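Local coordinates for protein phosphoethanolamine N-methyltransferase 1 (Haemonchus contortus, PDB 4KRG) that probably catalyses the S-adenosylmethionine-dependent methylation of phosphoethanolamine, a step in nematode phosphocholine biosynthesis, at residues T127-M132 against R159-E164; C217-Y222 against Q231-T236; D14-F19 against P183-F188. All blocks are in the same frame, centred on the assembly; numbering follows the deposited sequence.

In the fold
All three contacts are largely buried, but their depth and chemistry differ. Contact 2 lies about 6 Å from the centre of the chain and contact 1 about 12 Å, centre to centre, whereas contact 3 lies about 21 Å out and has partly exposed P183 and H185 at its margin. Contacts 1 and 2 lie on the neighbouring strands 154-161 and 231-240, where E160 N meets V232 O and W129 NE1 meets Q231 OE1. Contact 3 joins contact 1 through M132 O and H185 N, and both reach phosphoethanolamine. Contact 1 relies on a buried carboxylate and arginine, contact 2 on antiparallel backbone pairing, and contact 3 on apolar and aromatic packing without hydrogen bonds across it.

Contact 1: residues T127-M132 against R159-E164; sequences TNWLMM and RESCSE. With SAH (S-adenosyl-L-homocysteine), chain D; OPE (phosphoric acid mono-(2-amino-ethyl) ester), chain C.
The loop after strand 122-126 is bound to the end of strand 154-161 by a buried, mainly polar contact, in which the carboxylate of E160 and the guanidinium of R159 meet T127-M132 in the Rossmann-like methyltransferase fold. E160 gathers three successive backbone amides. Its OE2 accepts L130 N at 3.2 Å on the syn side and M131 N at 2.8 Å from the opposite face of the carboxylate, while OE1 takes M132 N from above that plane, 57° out of it. A water bonded to T127 OG1 and R159 N also donates to E160 OE2. One residue back, W129 N donates to R159 O at 2.8 Å.

The bend of R159 at chi2 (-96°) lays its side chain along the W129 indole: CD stands 3.8 Å from the centroid of the five-membered ring in a CH-pi contact, and the guanidinium is turned 34° from the ring plane. Its NH1 reaches N128 OD1 at 3.0 Å, on an in-plane lone pair, while NH2 pairs with D45. Q231 OE1 accepts from both W129 NE1 and R159 NE.

On the other indole face lies phosphoethanolamine, its N 3.5 Å from W129 CD2; N128 O accepts the amino group of S-adenosylhomocysteine. The geometry is consistent with E160 and R159 acting as second-shell residues that hold the loop in which N128 binds S-adenosylhomocysteine and W129 borders both ligands.

Contact 2: residues C217-Y222 against Q231-T236; sequences CSVPTY and QVHWLT
Backbone bonds between C217 and H233 set the register: H233 N donates to C217 O at 2.9 Å and C217 N to H233 O at 3.1 Å, the first with an N-H...O angle of 167°. This is an antiparallel hydrogen-bonded pair. Beyond it, V219 N reaches Q231 O at 2.8 Å, bracketing the non-hydrogen-bonded pair S218-V232. Two CA-H...O contacts fill the interval, from V232 CA to C217 O and from S218 CA to Q231 O.

Strands 208-218 and 231-240 thereby form an antiparallel pair whose connection contains helix 220-226, with V219 at the N-cap position. Strand 231-240 also pairs antiparallel with 154-161, so the two strands add to the sheet of the methyltransferase fold.

On one face, the imidazole of H233 lies beside C217, its CD2 3.3 Å from C217 O at the ring edge; V219 CG2 approaches that ring obliquely at 4.0 Å from CD2. H233 ND1 is bonded to H157 NE2, which fixes the turn of the imidazole.

Nearer the helix, Q231 folds against one face of the Y222 ring. Its chain bends at chi2 (-68°), which brings CG within 3.5 Å of Y222 CG and sets CD over that face, offset toward the rim. The amide at the end of Q231 turns to other partners, OE1 to R159 and W129, NE2 to S161.

Contact 3: residues D14-F19 against P183-F188; sequences DSFKTF and PTHYRF. With OPE (phosphoric acid mono-(2-amino-ethyl) ester), chain C.
F16 and H185 each carry CG opposite the carbonyl carbon (chi1 -78° and -68°), and these rotations bring the far end of the phenyl ring to the imidazole. F16 CZ stands 3.7 Å from H185 CD2, which lies at the edge of the phenyl ring near its plane. The ring centroids are 5.9 Å apart and the planes meet at 41°, so the pair is rim to rim and neither ring covers the face of the other.

P183 fills the angle between the two phenylalanines, one helical turn apart on helix 9-21. Its CB lies 3.9 Å from F16 CE1, while its CD meets F19 CD1 at 4.0 Å. F16 CZ also comes within 3.5 Å of P183 O. No hydrogen bond crosses the contact, whose cohesion is therefore apolar and aromatic. R187 backs the imidazole, its NH2 lying 3.8 Å above the ring plane on the face away from P183 O.

Farther along the loop, Y186 turns to the substrate: its OH donates to phosphoethanolamine O3 at 2.5 Å, with O3 in the plane of the phenol. N182 meets the same hydroxyl, and S161, S166, H176 and Y133 also hydrogen-bond the ligand. With the side chain of F16 about 5 Å from S-adenosylhomocysteine between nearest atoms, the arrangement is that of an N-terminal helix packed against a substrate-binding loop beside the active site of a small-molecule methyltransferase.

Contact 1: residues T127-M132 against R159-E164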
loop_
_atom_site.group_PDB
_atom_site.type_symbol
_atom_site.label_atom_id
_atom_site.label_comp_id
_atom_site.label_asym_id
_atom_site.label_seq_id
_atom_site.Cartn_x
_atom_site.Cartn_y
_atom_site.Cartn_z
ATOM N N THR A 127 -9.836 -7.744 7.878
ATOM C CA THR A 127 -9.547 -6.892 9.013
ATOM C C THR A 127 -9.442 -5.449 8.542
ATOM O O THR A 127 -9.221 -5.180 7.362
ATOM C CB THR A 127 -8.240 -7.290 9.718
ATOM O OG1 THR A 127 -7.137 -7.044 8.841
ATOM C CG2 THR A 127 -8.258 -8.760 10.133
ATOM N N ASN A 128 -9.603 -4.527 9.477
ATOM C CA ASN A 128 -9.481 -3.102 9.201
ATOM C C ASN A 128 -9.137 -2.424 10.522
ATOM O O ASN A 128 -9.967 -2.397 11.430
ATOM C CB ASN A 128 -10.791 -2.555 8.604
ATOM C CG ASN A 128 -10.683 -1.095 8.174
ATOM O OD1 ASN A 128 -10.215 -0.789 7.074
ATOM N ND2 ASN A 128 -11.118 -0.190 9.038
ATOM N N TRP A 129 -7.906 -1.917 10.627
ATOM C CA TRP A 129 -7.356 -1.372 11.879
ATOM C C TRP A 129 -7.180 -2.425 12.996
ATOM O O TRP A 129 -7.849 -2.347 14.023
ATOM C CB TRP A 129 -8.225 -0.231 12.428
ATOM C CG TRP A 129 -8.189 1.074 11.688
ATOM C CD1 TRP A 129 -7.094 1.709 11.165
ATOM C CD2 TRP A 129 -9.312 1.910 11.415
ATOM N NE1 TRP A 129 -7.473 2.901 10.583
ATOM C CE2 TRP A 129 -8.831 3.048 10.719
ATOM C CE3 TRP A 129 -10.682 1.822 11.685
ATOM C CZ2 TRP A 129 -9.671 4.075 10.299
ATOM C CZ3 TRP A 129 -11.513 2.838 11.267
ATOM C CH2 TRP A 129 -11.006 3.953 10.582
ATOM N N LEU A 130 -6.276 -3.385 12.815
ATOM C CA LEU A 130 -6.093 -4.428 13.829
ATOM C C LEU A 130 -4.635 -4.735 14.194
ATOM O O LEU A 130 -4.305 -4.845 15.375
ATOM C CB LEU A 130 -6.816 -5.717 13.435
ATOM C CG LEU A 130 -6.748 -6.841 14.476
ATOM C CD1 LEU A 130 -7.446 -6.430 15.772
ATOM C CD2 LEU A 130 -7.339 -8.133 13.930
HETATM N N MSE A 131 -3.773 -4.877 13.190
HETATM C CA MSE A 131 -2.362 -5.192 13.443
HETATM C C MSE A 131 -1.690 -4.160 14.351
HETATM O O MSE A 131 -0.807 -4.490 15.139
HETATM C CB MSE A 131 -1.570 -5.304 12.134
HETATM C CG MSE A 131 -2.063 -6.343 11.136
HETATM SE SE MSE A 131 -2.126 -8.156 11.870
HETATM C CE MSE A 131 -4.004 -8.138 12.444
HETATM N N MSE A 132 -2.117 -2.909 14.227
HETATM C CA MSE A 132 -1.586 -1.813 15.030
HETATM C C MSE A 132 -1.902 -1.998 16.517
HETATM O O MSE A 132 -1.317 -1.324 17.363
HETATM C CB MSE A 132 -2.179 -0.495 14.540
HETATM C CG MSE A 132 -3.690 -0.518 14.574
HETATM SE SE MSE A 132 -4.550 0.767 13.376
HETATM C CE MSE A 132 -4.359 2.370 14.474
ATOM N N ARG A 159 -5.776 -3.267 6.737
ATOM C CA ARG A 159 -5.684 -1.821 6.613
ATOM C C ARG A 159 -5.159 -1.297 7.934
ATOM O O ARG A 159 -5.713 -1.606 8.989
ATOM C CB ARG A 159 -7.057 -1.213 6.339
ATOM C CG ARG A 159 -7.037 0.311 6.264
ATOM C CD ARG A 159 -7.406 0.982 7.582
ATOM N NE ARG A 159 -7.636 2.410 7.383
ATOM C CZ ARG A 159 -8.788 2.931 6.971
ATOM N NH1 ARG A 159 -9.831 2.145 6.720
ATOM N NH2 ARG A 159 -8.899 4.240 6.811
ATOM N N GLU A 160 -4.089 -0.512 7.894
ATOM C CA GLU A 160 -3.497 -0.048 9.137
ATOM C C GLU A 160 -3.148 1.433 9.095
ATOM O O GLU A 160 -2.857 1.981 8.032
ATOM C CB GLU A 160 -2.244 -0.864 9.473
ATOM C CG GLU A 160 -2.455 -2.366 9.532
ATOM C CD GLU A 160 -3.360 -2.798 10.681
ATOM O OE1 GLU A 160 -3.452 -2.054 11.685
ATOM O OE2 GLU A 160 -3.977 -3.884 10.586
ATOM N N SER A 161 -3.190 2.078 10.256
ATOM C CA SER A 161 -2.662 3.425 10.385
ATOM C C SER A 161 -1.155 3.286 10.404
ATOM O O SER A 161 -0.581 2.750 11.360
ATOM C CB SER A 161 -3.126 4.078 11.683
ATOM O OG SER A 161 -4.531 4.192 11.706
ATOM N N CYS A 162 -0.509 3.747 9.344
ATOM C CA CYS A 162 0.930 3.592 9.256
ATOM C C CYS A 162 1.647 4.870 9.675
ATOM O O CYS A 162 1.228 5.966 9.310
ATOM C CB CYS A 162 1.334 3.147 7.847
ATOM S SG CYS A 162 0.731 1.492 7.426
ATOM N N SER A 163 2.695 4.710 10.480
ATOM C CA SER A 163 3.573 5.801 10.924
ATOM C C SER A 163 2.968 6.857 11.863
ATOM O O SER A 163 3.692 7.463 12.650
ATOM C CB SER A 163 4.259 6.479 9.737
ATOM O OG SER A 163 5.178 5.600 9.127
ATOM N N GLU A 164 1.659 7.081 11.780
ATOM C CA GLU A 164 0.997 8.089 12.606
ATOM C C GLU A 164 -0.491 7.771 12.743
ATOM O O GLU A 164 -1.036 7.001 11.954
ATOM C CB GLU A 164 1.156 9.468 11.970
ATOM C CG GLU A 164 0.273 9.681 10.756
ATOM C CD GLU A 164 0.531 10.997 10.054
ATOM O OE1 GLU A 164 -0.362 11.869 10.073
ATOM O OE2 GLU A 164 1.625 11.157 9.473
HETATM N N SAH D . -12.580 -2.856 12.304
HETATM C CA SAH D . -13.683 -2.006 12.779
HETATM C CB SAH D . -13.283 -1.404 14.169
HETATM C CG SAH D . -11.955 -0.648 14.157
HETATM S SD SAH D . -11.340 -0.136 15.787
HETATM C C SAH D . -13.997 -0.947 11.800
HETATM O O SAH D . -13.104 -0.455 11.128
HETATM O OXT SAH D . -15.058 -0.369 11.894
HETATM C "C5'" SAH D . -10.607 -1.626 16.512
HETATM C "C4'" SAH D . -11.445 -2.747 16.804
HETATM O "O4'" SAH D . -10.628 -3.942 16.928
HETATM C "C3'" SAH D . -12.141 -2.581 18.095
HETATM O "O3'" SAH D . -13.443 -3.112 17.994
HETATM C "C2'" SAH D . -11.361 -3.381 19.029
HETATM O "O2'" SAH D . -12.154 -3.829 20.092
HETATM C "C1'" SAH D . -10.891 -4.500 18.179
HETATM N N9 SAH D . -9.668 -5.197 18.711
HETATM C C8 SAH D . -8.461 -4.665 18.943
HETATM N N7 SAH D . -7.641 -5.666 19.267
HETATM C C5 SAH D . -8.309 -6.821 19.240
HETATM C C6 SAH D . -7.955 -8.158 19.492
HETATM N N6 SAH D . -6.677 -8.505 19.862
HETATM N N1 SAH D . -8.907 -9.099 19.359
HETATM C C2 SAH D . -10.150 -8.796 19.003
HETATM N N3 SAH D . -10.516 -7.526 18.757
HETATM C C4 SAH D . -9.621 -6.528 18.865
HETATM C CA OPE C . -8.103 4.772 14.144
HETATM C CB OPE C . -9.286 3.954 14.548
HETATM O O1 OPE C . -6.554 7.099 14.816
HETATM O O2 OPE C . -5.042 5.527 13.697
HETATM O O3 OPE C . -5.040 5.644 16.187
HETATM O O4 OPE C . -6.999 4.667 14.966
HETATM N N OPE C . -9.059 2.557 14.812
HETATM P P OPE C . -5.876 5.753 14.932
HETATM O O HOH W 1 -6.386 -4.393 9.267
#

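Contact 2: residues C217-Y222 against Q231-T236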
loop_
_atom_site.group_PDB
_atom_site.type_symbol
_atom_site.label_atom_id
_atom_site.label_comp_id
_atom_site.label_asym_id
_atom_site.label_seq_id
_atom_site.Cartn_x
_atom_site.Cartn_y
_atom_site.Cartn_z
ATOM N N CYS A 217 -2.283 0.634 -1.207
ATOM C CA CYS A 217 -2.974 1.855 -1.600
ATOM C C CYS A 217 -3.318 2.657 -0.367
ATOM O O CYS A 217 -3.472 2.098 0.708
ATOM C CB CYS A 217 -4.268 1.518 -2.340
ATOM S SG CYS A 217 -4.070 0.731 -3.947
ATOM N N SER A 218 -3.439 3.966 -0.538
ATOM C CA SER A 218 -3.881 4.863 0.521
ATOM C C SER A 218 -5.395 4.974 0.433
ATOM O O SER A 218 -5.952 5.099 -0.657
ATOM C CB SER A 218 -3.286 6.257 0.322
ATOM O OG SER A 218 -1.877 6.243 0.319
ATOM N N VAL A 219 -6.065 4.939 1.574
ATOM C CA VAL A 219 -7.518 5.028 1.595
ATOM C C VAL A 219 -7.938 6.419 1.129
ATOM O O VAL A 219 -7.567 7.417 1.755
ATOM C CB VAL A 219 -8.041 4.769 3.012
ATOM C CG1 VAL A 219 -9.557 4.917 3.060
ATOM C CG2 VAL A 219 -7.613 3.391 3.486
ATOM N N PRO A 220 -8.688 6.497 0.009
ATOM C CA PRO A 220 -9.044 7.777 -0.626
ATOM C C PRO A 220 -9.686 8.805 0.302
ATOM O O PRO A 220 -9.293 9.971 0.275
ATOM C CB PRO A 220 -10.025 7.354 -1.727
ATOM C CG PRO A 220 -9.566 5.994 -2.096
ATOM C CD PRO A 220 -9.127 5.350 -0.808
ATOM N N THR A 221 -10.646 8.378 1.114
ATOM C CA THR A 221 -11.315 9.262 2.069
ATOM C C THR A 221 -10.361 9.972 3.035
ATOM O O THR A 221 -10.575 11.130 3.400
ATOM C CB THR A 221 -12.355 8.478 2.876
ATOM O OG1 THR A 221 -13.322 7.929 1.975
ATOM C CG2 THR A 221 -13.054 9.367 3.887
ATOM N N TYR A 222 -9.311 9.275 3.457
ATOM C CA TYR A 222 -8.354 9.868 4.384
ATOM C C TYR A 222 -7.394 10.844 3.723
ATOM O O TYR A 222 -6.853 11.729 4.380
ATOM C CB TYR A 222 -7.636 8.796 5.201
ATOM C CG TYR A 222 -8.441 8.441 6.421
ATOM C CD1 TYR A 222 -8.236 9.101 7.619
ATOM C CD2 TYR A 222 -9.449 7.490 6.362
ATOM C CE1 TYR A 222 -8.985 8.810 8.735
ATOM C CE2 TYR A 222 -10.213 7.186 7.479
ATOM C CZ TYR A 222 -9.972 7.849 8.663
ATOM O OH TYR A 222 -10.714 7.562 9.779
ATOM N N GLN A 231 -2.991 6.055 5.684
ATOM C CA GLN A 231 -3.992 5.030 5.938
ATOM C C GLN A 231 -3.859 4.041 4.802
ATOM O O GLN A 231 -4.384 4.259 3.708
ATOM C CB GLN A 231 -5.386 5.636 5.947
ATOM C CG GLN A 231 -5.619 6.538 7.138
ATOM C CD GLN A 231 -5.645 5.759 8.426
ATOM O OE1 GLN A 231 -6.542 4.947 8.645
ATOM N NE2 GLN A 231 -4.648 5.980 9.280
ATOM N N VAL A 232 -3.132 2.960 5.053
ATOM C CA VAL A 232 -2.696 2.090 3.978
ATOM C C VAL A 232 -3.359 0.729 4.087
ATOM O O VAL A 232 -3.473 0.157 5.175
ATOM C CB VAL A 232 -1.152 1.949 3.950
ATOM C CG1 VAL A 232 -0.699 1.206 2.695
ATOM C CG2 VAL A 232 -0.477 3.328 4.008
ATOM N N HIS A 233 -3.825 0.220 2.951
ATOM C CA HIS A 233 -4.416 -1.111 2.921
ATOM C C HIS A 233 -3.894 -1.968 1.774
ATOM O O HIS A 233 -3.322 -1.459 0.803
ATOM C CB HIS A 233 -5.952 -1.074 2.987
ATOM C CG HIS A 233 -6.625 -0.522 1.765
ATOM N ND1 HIS A 233 -7.787 -1.070 1.259
ATOM C CD2 HIS A 233 -6.344 0.544 0.986
ATOM C CE1 HIS A 233 -8.181 -0.372 0.210
ATOM N NE2 HIS A 233 -7.316 0.614 0.019
ATOM N N TRP A 234 -4.068 -3.278 1.925
ATOM C CA TRP A 234 -3.484 -4.264 1.028
ATOM C C TRP A 234 -4.455 -5.407 0.839
ATOM O O TRP A 234 -5.091 -5.847 1.792
ATOM C CB TRP A 234 -2.202 -4.846 1.636
ATOM C CG TRP A 234 -1.221 -3.831 2.121
ATOM C CD1 TRP A 234 -0.222 -3.248 1.399
ATOM C CD2 TRP A 234 -1.141 -3.287 3.442
ATOM N NE1 TRP A 234 0.469 -2.368 2.186
ATOM C CE2 TRP A 234 -0.069 -2.370 3.441
ATOM C CE3 TRP A 234 -1.871 -3.470 4.617
ATOM C CZ2 TRP A 234 0.285 -1.645 4.580
ATOM C CZ3 TRP A 234 -1.518 -2.745 5.744
ATOM C CH2 TRP A 234 -0.448 -1.848 5.717
ATOM N N LEU A 235 -4.560 -5.893 -0.390
ATOM C CA LEU A 235 -5.253 -7.149 -0.650
ATOM C C LEU A 235 -4.192 -8.170 -1.027
ATOM O O LEU A 235 -3.360 -7.926 -1.903
ATOM C CB LEU A 235 -6.274 -7.000 -1.776
ATOM C CG LEU A 235 -7.148 -8.231 -2.034
ATOM C CD1 LEU A 235 -7.960 -8.577 -0.805
ATOM C CD2 LEU A 235 -8.068 -7.973 -3.216
ATOM N N THR A 236 -4.229 -9.310 -0.354
ATOM C CA THR A 236 -3.158 -10.290 -0.414
ATOM C C THR A 236 -3.727 -11.697 -0.624
ATOM O O THR A 236 -4.685 -12.095 0.041
ATOM C CB THR A 236 -2.337 -10.225 0.878
ATOM O OG1 THR A 236 -1.759 -8.920 0.998
ATOM C CG2 THR A 236 -1.242 -11.243 0.866
#

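Contact 3: residues D14-F19 against P183-F188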
loop_
_atom_site.group_PDB
_atom_site.type_symbol
_atom_site.label_atom_id
_atom_site.label_comp_id
_atom_site.label_asym_id
_atom_site.label_seq_id
_atom_site.Cartn_x
_atom_site.Cartn_y
_atom_site.Cartn_z
ATOM N N ASP A 14 -3.309 -7.023 27.754
ATOM C CA ASP A 14 -4.376 -6.416 28.541
ATOM C C ASP A 14 -4.371 -4.894 28.467
ATOM O O ASP A 14 -5.374 -4.256 28.772
ATOM C CB ASP A 14 -4.301 -6.872 30.000
ATOM C CG ASP A 14 -5.565 -6.549 30.781
ATOM O OD1 ASP A 14 -6.638 -6.400 30.155
ATOM O OD2 ASP A 14 -5.488 -6.452 32.027
ATOM N N SER A 15 -3.251 -4.303 28.062
ATOM C CA SER A 15 -3.192 -2.848 27.935
ATOM C C SER A 15 -4.052 -2.378 26.766
ATOM O O SER A 15 -4.594 -1.274 26.783
ATOM C CB SER A 15 -1.757 -2.359 27.769
ATOM O OG SER A 15 -1.326 -2.491 26.433
ATOM N N PHE A 16 -4.176 -3.226 25.750
ATOM C CA PHE A 16 -5.011 -2.917 24.595
ATOM C C PHE A 16 -6.490 -3.096 24.916
ATOM O O PHE A 16 -7.310 -2.254 24.562
ATOM C CB PHE A 16 -4.602 -3.754 23.382
ATOM C CG PHE A 16 -3.368 -3.246 22.685
ATOM C CD1 PHE A 16 -3.374 -2.011 22.050
ATOM C CD2 PHE A 16 -2.206 -4.002 22.657
ATOM C CE1 PHE A 16 -2.237 -1.535 21.408
ATOM C CE2 PHE A 16 -1.069 -3.535 22.011
ATOM C CZ PHE A 16 -1.086 -2.299 21.388
ATOM N N LYS A 17 -6.826 -4.189 25.594
ATOM C CA LYS A 17 -8.201 -4.433 26.027
ATOM C C LYS A 17 -8.682 -3.339 26.984
ATOM O O LYS A 17 -9.841 -2.921 26.930
ATOM C CB LYS A 17 -8.309 -5.822 26.662
ATOM C CG LYS A 17 -9.586 -6.088 27.423
ATOM C CD LYS A 17 -10.789 -6.054 26.514
ATOM C CE LYS A 17 -12.021 -6.580 27.235
ATOM N NZ LYS A 17 -12.251 -5.917 28.553
ATOM N N THR A 18 -7.776 -2.861 27.835
ATOM C CA THR A 18 -8.058 -1.752 28.745
ATOM C C THR A 18 -8.288 -0.448 27.983
ATOM O O THR A 18 -9.189 0.324 28.313
ATOM C CB THR A 18 -6.901 -1.525 29.728
ATOM O OG1 THR A 18 -6.466 -2.779 30.257
ATOM C CG2 THR A 18 -7.339 -0.626 30.868
ATOM N N PHE A 19 -7.459 -0.196 26.976
ATOM C CA PHE A 19 -7.639 0.971 26.126
ATOM C C PHE A 19 -9.019 0.945 25.482
ATOM O O PHE A 19 -9.745 1.934 25.508
ATOM C CB PHE A 19 -6.561 1.035 25.045
ATOM C CG PHE A 19 -6.761 2.150 24.058
ATOM C CD1 PHE A 19 -6.334 3.437 24.350
ATOM C CD2 PHE A 19 -7.372 1.911 22.833
ATOM C CE1 PHE A 19 -6.520 4.467 23.440
ATOM C CE2 PHE A 19 -7.560 2.936 21.917
ATOM C CZ PHE A 19 -7.134 4.215 22.219
ATOM N N PRO A 183 -0.994 3.518 23.225
ATOM C CA PRO A 183 -0.309 2.222 23.120
ATOM C C PRO A 183 -0.183 1.707 21.691
ATOM O O PRO A 183 0.564 0.759 21.435
ATOM C CB PRO A 183 -1.230 1.285 23.905
ATOM C CG PRO A 183 -2.585 1.882 23.735
ATOM C CD PRO A 183 -2.358 3.372 23.764
ATOM N N THR A 184 -0.920 2.327 20.778
ATOM C CA THR A 184 -1.000 1.873 19.396
ATOM C C THR A 184 0.371 1.773 18.716
ATOM O O THR A 184 1.252 2.605 18.942
ATOM C CB THR A 184 -1.916 2.805 18.592
ATOM O OG1 THR A 184 -3.129 3.014 19.326
ATOM C CG2 THR A 184 -2.233 2.214 17.239
ATOM N N HIS A 185 0.545 0.734 17.902
ATOM C CA HIS A 185 1.749 0.554 17.103
ATOM C C HIS A 185 1.536 1.142 15.717
ATOM O O HIS A 185 0.860 0.540 14.884
ATOM C CB HIS A 185 2.064 -0.933 16.940
ATOM C CG HIS A 185 2.474 -1.621 18.209
ATOM N ND1 HIS A 185 3.769 -1.625 18.667
ATOM C CD2 HIS A 185 1.753 -2.354 19.094
ATOM C CE1 HIS A 185 3.836 -2.322 19.789
ATOM N NE2 HIS A 185 2.629 -2.773 20.071
ATOM N N TYR A 186 2.108 2.313 15.464
ATOM C CA TYR A 186 2.025 2.926 14.138
ATOM C C TYR A 186 3.268 2.574 13.333
ATOM O O TYR A 186 4.269 3.289 13.364
ATOM C CB TYR A 186 1.854 4.443 14.257
ATOM C CG TYR A 186 0.626 4.828 15.039
ATOM C CD1 TYR A 186 -0.638 4.690 14.488
ATOM C CD2 TYR A 186 0.728 5.314 16.334
ATOM C CE1 TYR A 186 -1.768 5.028 15.203
ATOM C CE2 TYR A 186 -0.396 5.660 17.056
ATOM C CZ TYR A 186 -1.638 5.516 16.485
ATOM O OH TYR A 186 -2.760 5.851 17.195
ATOM N N ARG A 187 3.200 1.456 12.620
ATOM C CA ARG A 187 4.358 0.935 11.899
ATOM C C ARG A 187 4.508 1.603 10.539
ATOM O O ARG A 187 3.576 2.232 10.051
ATOM C CB ARG A 187 4.229 -0.579 11.723
ATOM C CG ARG A 187 4.077 -1.336 13.040
ATOM C CD ARG A 187 4.115 -2.835 12.844
ATOM N NE ARG A 187 4.105 -3.538 14.124
ATOM C CZ ARG A 187 3.005 -3.936 14.753
ATOM N NH1 ARG A 187 1.821 -3.708 14.216
ATOM N NH2 ARG A 187 3.094 -4.557 15.921
ATOM N N PHE A 188 5.682 1.469 9.933
ATOM C CA PHE A 188 5.883 1.941 8.569
ATOM C C PHE A 188 5.161 1.015 7.599
ATOM O O PHE A 188 5.184 -0.202 7.773
ATOM C CB PHE A 188 7.367 1.934 8.215
ATOM C CG PHE A 188 8.233 2.660 9.194
ATOM C CD1 PHE A 188 7.791 3.815 9.819
ATOM C CD2 PHE A 188 9.501 2.189 9.479
ATOM C CE1 PHE A 188 8.604 4.486 10.720
ATOM C CE2 PHE A 188 10.321 2.853 10.371
ATOM C CZ PHE A 188 9.870 4.003 10.994
HETATM C CA OPE C . -8.103 4.772 14.144
HETATM C CB OPE C . -9.286 3.954 14.548
HETATM O O1 OPE C . -6.554 7.099 14.816
HETATM O O2 OPE C . -5.042 5.527 13.697
HETATM O O3 OPE C . -5.040 5.644 16.187
HETATM O O4 OPE C . -6.999 4.667 14.966
HETATM N N OPE C . -9.059 2.557 14.812
HETATM P P OPE C . -5.876 5.753 14.932
#